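Long-range contacts in putative 3-hydroxybutyryl-CoA dehydratase (Rhodopseudomonas palustris, PDB 3HIN), which probably acts as a lyase of the enoyl-CoA hydratase/isomerase family, interconverting 3-hydroxyacyl-CoA and enoyl-CoA by loss or addition of water: residues A[24-29]-A[61-66]; A[37-42]-A[74-79]; A[68-73]-A[114-119]. All blocks are in the same frame, centred on the assembly; numbering follows the deposited sequence.

Interaction 1 (A[24-29]-A[61-66]); sequences GPVLTI and AVVIHG
Ile29 and Val62 meet through branches set by their torsions: CG1 of Ile29 stands anti to its carbonyl carbon (chi1 -64°) and the chain runs on extended, while CG1 of Val62 lies anti to its own backbone N. Ile29 CD1 thereby comes within 3.7 Å of Val62 CG1, the two side chains crossing at a slant. Leu27 and Ile64 lie on this same face of the sheet. On the other face Val26 CG1 touches Val63 CG2, the next side chain along that face, at 3.8 Å, and helix 197-208 packs over Val26 and Ala61. The segments lie on neighbouring parallel strands of the beta-alpha-beta unit formed by strand 26-31, helix 42-51 and strand 61-66, within the larger sheet of the crotonase fold. The backbone ladder has the zigzag of parallel pairing: Leu27 N donates to Ala61 O, Leu27 O accepts from Val63 N, and Ile29 repeats the pattern with Val63 O and the N of His65. The bond from Ile29 N to Val63 O is 2.8 Å long, with an angle of 156° at the hydrogen; that from Ala61 N to Pro25 O is weak. His65 swings back across the strand end, placing CD2 3.3 Å from Ile29 O. A water in the plane of its ring, 2.9 Å from His65 NE2 and 2.8 Å from Thr28 OG1, joins the side chains, and the ring meets that of Tyr198.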
loop_
_atom_site.group_PDB
_atom_site.type_symbol
_atom_site.label_atom_id
_atom_site.label_comp_id
_atom_site.label_asym_id
_atom_site.label_seq_id
_atom_site.Cartn_x
_atom_site.Cartn_y
_atom_site.Cartn_z
ATOM N N GLY A 24 -27.461 23.883 -19.725
ATOM C CA GLY A 24 -28.497 23.298 -18.874
ATOM C C GLY A 24 -27.837 22.935 -17.556
ATOM O O GLY A 24 -27.178 23.759 -16.960
ATOM N N PRO A 25 -27.979 21.685 -17.102
ATOM C CA PRO A 25 -27.414 21.432 -15.765
ATOM C C PRO A 25 -26.011 20.778 -15.829
ATOM O O PRO A 25 -25.566 20.146 -14.858
ATOM C CB PRO A 25 -28.452 20.480 -15.161
ATOM C CG PRO A 25 -28.757 19.553 -16.348
ATOM C CD PRO A 25 -28.776 20.537 -17.591
ATOM N N VAL A 26 -25.373 20.892 -16.995
ATOM C CA VAL A 26 -24.055 20.341 -17.245
ATOM C C VAL A 26 -22.977 21.433 -17.302
ATOM O O VAL A 26 -22.995 22.337 -18.178
ATOM C CB VAL A 26 -24.010 19.542 -18.566
ATOM C CG1 VAL A 26 -22.637 18.807 -18.719
ATOM C CG2 VAL A 26 -25.160 18.527 -18.574
ATOM N N LEU A 27 -22.054 21.342 -16.360
ATOM C CA LEU A 27 -20.863 22.187 -16.343
ATOM C C LEU A 27 -19.871 21.613 -17.338
ATOM O O LEU A 27 -19.407 20.477 -17.181
ATOM C CB LEU A 27 -20.265 22.205 -14.960
ATOM C CG LEU A 27 -19.047 23.114 -14.714
ATOM C CD1 LEU A 27 -19.468 24.588 -14.706
ATOM C CD2 LEU A 27 -18.313 22.712 -13.459
ATOM N N THR A 28 -19.584 22.356 -18.396
ATOM C CA THR A 28 -18.630 21.848 -19.333
ATOM C C THR A 28 -17.289 22.502 -19.167
ATOM O O THR A 28 -17.223 23.737 -19.031
ATOM C CB THR A 28 -19.122 21.956 -20.792
ATOM O OG1 THR A 28 -19.119 23.320 -21.218
ATOM C CG2 THR A 28 -20.529 21.293 -20.896
ATOM N N ILE A 29 -16.234 21.688 -19.241
ATOM C CA ILE A 29 -14.891 22.134 -18.933
ATOM C C ILE A 29 -13.914 21.778 -20.049
ATOM O O ILE A 29 -13.454 20.635 -20.152
ATOM C CB ILE A 29 -14.375 21.477 -17.652
ATOM C CG1 ILE A 29 -15.201 21.893 -16.441
ATOM C CG2 ILE A 29 -12.924 21.919 -17.423
ATOM C CD1 ILE A 29 -14.769 21.157 -15.094
ATOM N N ALA A 61 -24.081 17.384 -13.689
ATOM C CA ALA A 61 -23.049 16.652 -14.379
ATOM C C ALA A 61 -21.961 17.592 -14.858
ATOM O O ALA A 61 -22.180 18.811 -15.008
ATOM C CB ALA A 61 -23.630 15.861 -15.560
ATOM N N VAL A 62 -20.788 16.990 -15.075
ATOM C CA VAL A 62 -19.604 17.657 -15.568
ATOM C C VAL A 62 -19.104 16.891 -16.774
ATOM O O VAL A 62 -18.878 15.688 -16.669
ATOM C CB VAL A 62 -18.421 17.671 -14.539
ATOM C CG1 VAL A 62 -17.295 18.485 -15.129
ATOM C CG2 VAL A 62 -18.817 18.279 -13.261
ATOM N N VAL A 63 -18.930 17.582 -17.904
ATOM C CA VAL A 63 -18.223 17.021 -19.073
ATOM C C VAL A 63 -16.872 17.717 -19.194
ATOM O O VAL A 63 -16.820 18.952 -19.302
ATOM C CB VAL A 63 -19.022 17.249 -20.364
ATOM C CG1 VAL A 63 -18.169 16.940 -21.600
ATOM C CG2 VAL A 63 -20.273 16.327 -20.337
ATOM N N ILE A 64 -15.782 16.944 -19.160
ATOM C CA ILE A 64 -14.475 17.475 -19.447
ATOM C C ILE A 64 -14.043 17.083 -20.859
ATOM O O ILE A 64 -14.158 15.931 -21.261
ATOM C CB ILE A 64 -13.457 16.935 -18.522
ATOM C CG1 ILE A 64 -13.818 17.252 -17.098
ATOM C CG2 ILE A 64 -12.019 17.513 -18.891
ATOM C CD1 ILE A 64 -12.889 16.518 -16.139
ATOM N N HIS A 65 -13.565 18.041 -21.617
ATOM C CA HIS A 65 -13.373 17.800 -23.040
ATOM C C HIS A 65 -12.209 18.621 -23.542
ATOM O O HIS A 65 -11.743 19.454 -22.837
ATOM C CB HIS A 65 -14.655 18.141 -23.799
ATOM C CG HIS A 65 -15.043 19.582 -23.746
ATOM N ND1 HIS A 65 -15.018 20.407 -24.861
ATOM C CD2 HIS A 65 -15.542 20.329 -22.738
ATOM C CE1 HIS A 65 -15.413 21.619 -24.517
ATOM N NE2 HIS A 65 -15.757 21.592 -23.239
ATOM N N GLY A 66 -11.695 18.339 -24.732
ATOM C CA GLY A 66 -10.530 19.095 -25.232
ATOM C C GLY A 66 -10.890 20.052 -26.367
ATOM O O GLY A 66 -11.747 19.756 -27.237
HETATM O O HOH W 1 -16.571 24.034 -21.980
#

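Interaction 2 (A[37-42]-A[74-79])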
loop_
_atom_site.group_PDB
_atom_site.type_symbol
_atom_site.label_atom_id
_atom_site.label_comp_id
_atom_site.label_asym_id
_atom_site.label_seq_id
_atom_site.Cartn_x
_atom_site.Cartn_y
_atom_site.Cartn_z
ATOM N N ARG A 37 -1.457 20.775 -27.492
ATOM C CA ARG A 37 -2.290 19.571 -27.378
ATOM C C ARG A 37 -2.746 19.430 -25.947
ATOM O O ARG A 37 -2.766 18.329 -25.403
ATOM C CB ARG A 37 -1.523 18.300 -27.861
ATOM C CG ARG A 37 -0.844 18.470 -29.307
ATOM C CD ARG A 37 -0.295 17.108 -29.855
ATOM N NE ARG A 37 0.886 16.668 -29.097
ATOM C CZ ARG A 37 1.300 15.401 -28.931
ATOM N NH1 ARG A 37 0.621 14.371 -29.450
ATOM N NH2 ARG A 37 2.402 15.163 -28.215
ATOM N N ASN A 38 -3.065 20.563 -25.313
ATOM C CA ASN A 38 -3.701 20.526 -24.013
ATOM C C ASN A 38 -2.813 19.853 -22.984
ATOM O O ASN A 38 -3.279 19.196 -22.028
ATOM C CB ASN A 38 -5.079 19.833 -24.128
ATOM C CG ASN A 38 -6.094 20.659 -24.934
ATOM O OD1 ASN A 38 -5.944 21.893 -25.067
ATOM N ND2 ASN A 38 -7.101 19.973 -25.542
ATOM N N ALA A 39 -1.507 19.979 -23.204
ATOM C CA ALA A 39 -0.545 19.620 -22.219
ATOM C C ALA A 39 -0.914 20.217 -20.850
ATOM O O ALA A 39 -1.139 21.427 -20.710
ATOM C CB ALA A 39 0.859 20.104 -22.664
ATOM N N LEU A 40 -0.966 19.356 -19.841
ATOM C CA LEU A 40 -1.291 19.755 -18.465
ATOM C C LEU A 40 -0.119 20.473 -17.827
ATOM O O LEU A 40 1.005 20.104 -18.084
ATOM C CB LEU A 40 -1.639 18.516 -17.626
ATOM C CG LEU A 40 -2.624 17.552 -18.276
ATOM C CD1 LEU A 40 -2.866 16.332 -17.329
ATOM C CD2 LEU A 40 -3.966 18.291 -18.756
ATOM N N ASN A 41 -0.386 21.525 -17.037
ATOM C CA ASN A 41 0.649 22.221 -16.254
ATOM C C ASN A 41 0.041 22.660 -14.946
ATOM O O ASN A 41 -1.180 22.509 -14.753
ATOM C CB ASN A 41 1.256 23.423 -17.024
ATOM C CG ASN A 41 0.239 24.549 -17.265
ATOM O OD1 ASN A 41 -0.933 24.492 -16.853
ATOM N ND2 ASN A 41 0.699 25.598 -17.906
ATOM N N ASP A 42 0.830 23.241 -14.058
ATOM C CA ASP A 42 0.296 23.502 -12.709
ATOM C C ASP A 42 -0.853 24.463 -12.670
ATOM O O ASP A 42 -1.757 24.293 -11.880
ATOM C CB ASP A 42 1.353 23.944 -11.698
ATOM C CG ASP A 42 2.447 22.886 -11.484
ATOM O OD1 ASP A 42 2.156 21.704 -11.712
ATOM O OD2 ASP A 42 3.610 23.229 -11.095
ATOM N N GLY A 74 -0.855 15.066 -21.977
ATOM C CA GLY A 74 -0.229 14.943 -20.683
ATOM C C GLY A 74 0.719 16.075 -20.355
ATOM O O GLY A 74 0.477 17.203 -20.764
ATOM N N LEU A 75 1.769 15.760 -19.589
ATOM C CA LEU A 75 2.601 16.740 -18.924
ATOM C C LEU A 75 3.381 17.580 -19.938
ATOM O O LEU A 75 3.993 17.032 -20.847
ATOM C CB LEU A 75 3.532 16.092 -17.860
ATOM C CG LEU A 75 4.495 16.969 -16.977
ATOM C CD1 LEU A 75 3.815 18.178 -16.298
ATOM C CD2 LEU A 75 5.323 16.178 -15.886
ATOM N N ASP A 76 3.280 18.911 -19.771
ATOM C CA ASP A 76 3.983 19.910 -20.580
ATOM C C ASP A 76 5.515 19.733 -20.466
ATOM O O ASP A 76 6.171 20.068 -19.449
ATOM C CB ASP A 76 3.551 21.347 -20.216
ATOM C CG ASP A 76 4.009 22.405 -21.269
ATOM O OD1 ASP A 76 4.939 22.088 -22.076
ATOM O OD2 ASP A 76 3.412 23.533 -21.303
ATOM N N LEU A 77 6.062 19.233 -21.564
ATOM C CA LEU A 77 7.449 18.861 -21.601
ATOM C C LEU A 77 8.354 20.092 -21.777
ATOM O O LEU A 77 9.542 20.036 -21.484
ATOM C CB LEU A 77 7.655 17.775 -22.672
ATOM C CG LEU A 77 6.994 16.402 -22.356
ATOM C CD1 LEU A 77 7.573 15.296 -23.248
ATOM C CD2 LEU A 77 7.128 15.973 -20.855
ATOM N N SER A 78 7.763 21.211 -22.179
ATOM C CA SER A 78 8.464 22.498 -22.205
ATOM C C SER A 78 8.464 23.214 -20.855
ATOM O O SER A 78 9.039 24.283 -20.704
ATOM C CB SER A 78 7.833 23.442 -23.265
ATOM O OG SER A 78 6.468 23.774 -22.973
ATOM N N GLU A 79 7.782 22.661 -19.875
ATOM C CA GLU A 79 7.598 23.377 -18.646
ATOM C C GLU A 79 8.075 22.548 -17.474
ATOM O O GLU A 79 7.651 22.766 -16.347
ATOM C CB GLU A 79 6.127 23.783 -18.523
ATOM C CG GLU A 79 5.781 25.065 -19.331
ATOM C CD GLU A 79 4.322 25.597 -19.158
ATOM O OE1 GLU A 79 3.700 25.441 -18.066
ATOM O OE2 GLU A 79 3.827 26.237 -20.127
#
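Leu40 pairs by its backbone with the 74-76 chain in a single bridge centred on Leu75, which ties the loop leading into helix 42-51, N-capped by Asn41, to the loop that follows strand 61-66. Ala39, Leu40, Gly74 and Asp76 make up the close-packed part. Leu40 N donates to Gly74 O at 2.8 Å, from well above the carbonyl plane, whereas Asp76 N approaches Leu40 O in the carbonyl plane at 3.1 Å. Ala39 is wedged beside the bridge, its CB 3.8 Å from Asp76 CB, and the buried Asp76 takes Ser78 N at OD1 in an Asx turn. At the outer margin exposed Leu75, like Leu40, rests on Trp95 of helix 85-103. Toward solvent the contact thins to Ser78 and exposed Glu79, which reaches back with an extended chain. Arg33 forms salt bridges with Asp76 OD2 and Glu79 OE2, probably offsetting the like charges of these two oxygens. Asn41 spans both settings, its CG held between the backbone N and the carbonyl carbon (chi1 66°): OD1 caps Leu44 N in the first turn of the helix while ND2 turns to Glu79. With an alanine here, Leu44 N would probably lose its cap and Glu79 OE1 its amide partner, leaving the carboxylate to Arg33 at OE2. Asn41 ND2 meets Glu79 OE1 on its syn side at 3.0 Å, the carboxylate and amide planes being 40° apart.

Interaction 3 (A[68-73]-A[114-119]); sequences GDHFSA and KGAVIG
The imidazole of His70 meets Ala116 edge-on: Ala116 N lies almost exactly in the ring plane and donates to His70 ND1 at 3.0 Å, with an angle of 162° at the hydrogen. Asp69 CB covers one face of the ring, offset toward its rim. The Phe71 ring turns away, with Val117 CG1 lying obliquely to it; Phe71 CB itself is 3.3 Å from Ala116 O and 3.8 Å from Val117 CG2. Gly115 passes so close that a side chain would collide with His70 ND1 and Asp69 O. Lys114 stretches its extended chain along Asp69, CG lying 3.3 Å from Asp69 O, and its ammonium group is held mainly by Gly66 O, with a weak bond to Gly68 O. The backbones pair from Phe71 N to Lys114 O, then through one bridge, Ser72 N to Ala116 O and Ile118 N to Ser72 O. In crotonase relatives the oxyanion hole is built by the N-H corresponding to Leu75, just beyond this contact, and one at the start of helix 120-127; the pairing probably holds the chains leading to them side by side. Strand 138-140 flanks strand 116-118, touching Ala116, Val117 and Ile118, while Val117 also packs on helix 120-127.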
loop_
_atom_site.group_PDB
_atom_site.type_symbol
_atom_site.label_atom_id
_atom_site.label_comp_id
_atom_site.label_asym_id
_atom_site.label_seq_id
_atom_site.Cartn_x
_atom_site.Cartn_y
_atom_site.Cartn_z
ATOM N N GLY A 68 -9.663 21.699 -29.694
ATOM C CA GLY A 68 -8.638 21.304 -30.642
ATOM C C GLY A 68 -8.827 19.872 -31.098
ATOM O O GLY A 68 -9.888 19.276 -30.908
ATOM N N ASP A 69 -7.795 19.306 -31.679
ATOM C CA ASP A 69 -7.860 17.915 -32.081
ATOM C C ASP A 69 -7.602 16.926 -30.939
ATOM O O ASP A 69 -7.906 15.755 -31.095
ATOM C CB ASP A 69 -6.857 17.656 -33.200
ATOM C CG ASP A 69 -7.123 18.524 -34.460
ATOM O OD1 ASP A 69 -8.279 19.014 -34.669
ATOM O OD2 ASP A 69 -6.138 18.679 -35.252
ATOM N N HIS A 70 -7.086 17.377 -29.796
ATOM C CA HIS A 70 -6.651 16.414 -28.766
ATOM C C HIS A 70 -7.334 16.598 -27.413
ATOM O O HIS A 70 -7.749 17.722 -27.033
ATOM C CB HIS A 70 -5.105 16.403 -28.598
ATOM C CG HIS A 70 -4.383 16.289 -29.894
ATOM N ND1 HIS A 70 -4.121 15.067 -30.485
ATOM C CD2 HIS A 70 -3.986 17.241 -30.778
ATOM C CE1 HIS A 70 -3.542 15.275 -31.659
ATOM N NE2 HIS A 70 -3.459 16.585 -31.861
ATOM N N PHE A 71 -7.441 15.485 -26.681
ATOM C CA PHE A 71 -7.840 15.574 -25.302
ATOM C C PHE A 71 -6.703 16.197 -24.457
ATOM O O PHE A 71 -6.801 17.359 -24.024
ATOM C CB PHE A 71 -8.255 14.224 -24.779
ATOM C CG PHE A 71 -8.811 14.314 -23.428
ATOM C CD1 PHE A 71 -10.041 14.985 -23.209
ATOM C CD2 PHE A 71 -8.126 13.816 -22.363
ATOM C CE1 PHE A 71 -10.569 15.087 -21.883
ATOM C CE2 PHE A 71 -8.667 13.886 -21.016
ATOM C CZ PHE A 71 -9.835 14.530 -20.777
ATOM N N SER A 72 -5.624 15.453 -24.262
ATOM C CA SER A 72 -4.436 15.976 -23.601
ATOM C C SER A 72 -3.297 15.028 -23.847
ATOM O O SER A 72 -3.438 13.807 -23.752
ATOM C CB SER A 72 -4.652 16.177 -22.102
ATOM O OG SER A 72 -3.428 16.443 -21.443
ATOM N N ALA A 73 -2.159 15.608 -24.195
ATOM C CA ALA A 73 -0.933 14.877 -24.398
ATOM C C ALA A 73 -0.198 14.727 -23.081
ATOM O O ALA A 73 0.951 14.352 -23.067
ATOM C CB ALA A 73 -0.055 15.646 -25.419
ATOM N N LYS A 114 -10.675 12.415 -27.548
ATOM C CA LYS A 114 -10.333 12.395 -28.986
ATOM C C LYS A 114 -8.830 12.559 -29.067
ATOM O O LYS A 114 -8.255 13.010 -28.102
ATOM C CB LYS A 114 -11.002 13.581 -29.718
ATOM C CG LYS A 114 -10.561 14.983 -29.230
ATOM C CD LYS A 114 -11.494 16.038 -29.838
ATOM C CE LYS A 114 -11.306 17.358 -29.113
ATOM N NZ LYS A 114 -12.223 18.481 -29.597
ATOM N N GLY A 115 -8.216 12.216 -30.206
ATOM C CA GLY A 115 -6.799 12.483 -30.454
ATOM C C GLY A 115 -5.991 11.970 -29.270
ATOM O O GLY A 115 -6.308 10.967 -28.692
ATOM N N ALA A 116 -4.972 12.700 -28.882
ATOM C CA ALA A 116 -4.056 12.221 -27.847
ATOM C C ALA A 116 -4.689 12.138 -26.447
ATOM O O ALA A 116 -5.370 13.067 -25.989
ATOM C CB ALA A 116 -2.746 13.083 -27.878
ATOM N N VAL A 117 -4.559 10.971 -25.801
ATOM C CA VAL A 117 -4.982 10.779 -24.384
ATOM C C VAL A 117 -3.844 10.028 -23.765
ATOM O O VAL A 117 -3.854 8.795 -23.640
ATOM C CB VAL A 117 -6.275 9.939 -24.275
ATOM C CG1 VAL A 117 -6.682 9.794 -22.802
ATOM C CG2 VAL A 117 -7.497 10.562 -25.228
ATOM N N ILE A 118 -2.787 10.746 -23.470
ATOM C CA ILE A 118 -1.592 10.040 -23.125
ATOM C C ILE A 118 -0.976 10.561 -21.831
ATOM O O ILE A 118 -1.062 11.762 -21.557
ATOM C CB ILE A 118 -0.550 10.010 -24.306
ATOM C CG1 ILE A 118 0.216 11.304 -24.418
ATOM C CG2 ILE A 118 -1.201 9.701 -25.672
ATOM C CD1 ILE A 118 0.917 11.446 -25.896
ATOM N N GLY A 119 -0.301 9.670 -21.070
ATOM C CA GLY A 119 0.431 10.125 -19.865
ATOM C C GLY A 119 -0.574 10.693 -18.871
ATOM O O GLY A 119 -1.651 10.109 -18.663
#

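Interaction 1 is the regular, buried member, two parallel strands joined by a full ladder and aliphatic contacts; interactions 2 and 3 bind loops, each with a single backbone bridge and a larger share of polar side-chain bonds. The chain leaving strand 61-66 links all three, supplying segment 68-73 and then 74-79. Interactions 1 and 3 meet where the ring of Phe71 nears the end of that strand. Interactions 2 and 3 lie closer, about 11 Å between centres, and are joined by Asn38 of interaction 2, whose amide and carbonyl engage Phe71 O and Ser72 OG. Interaction 2 is mostly buried, with a charged, exposed margin at Glu79; interaction 3 is partly buried.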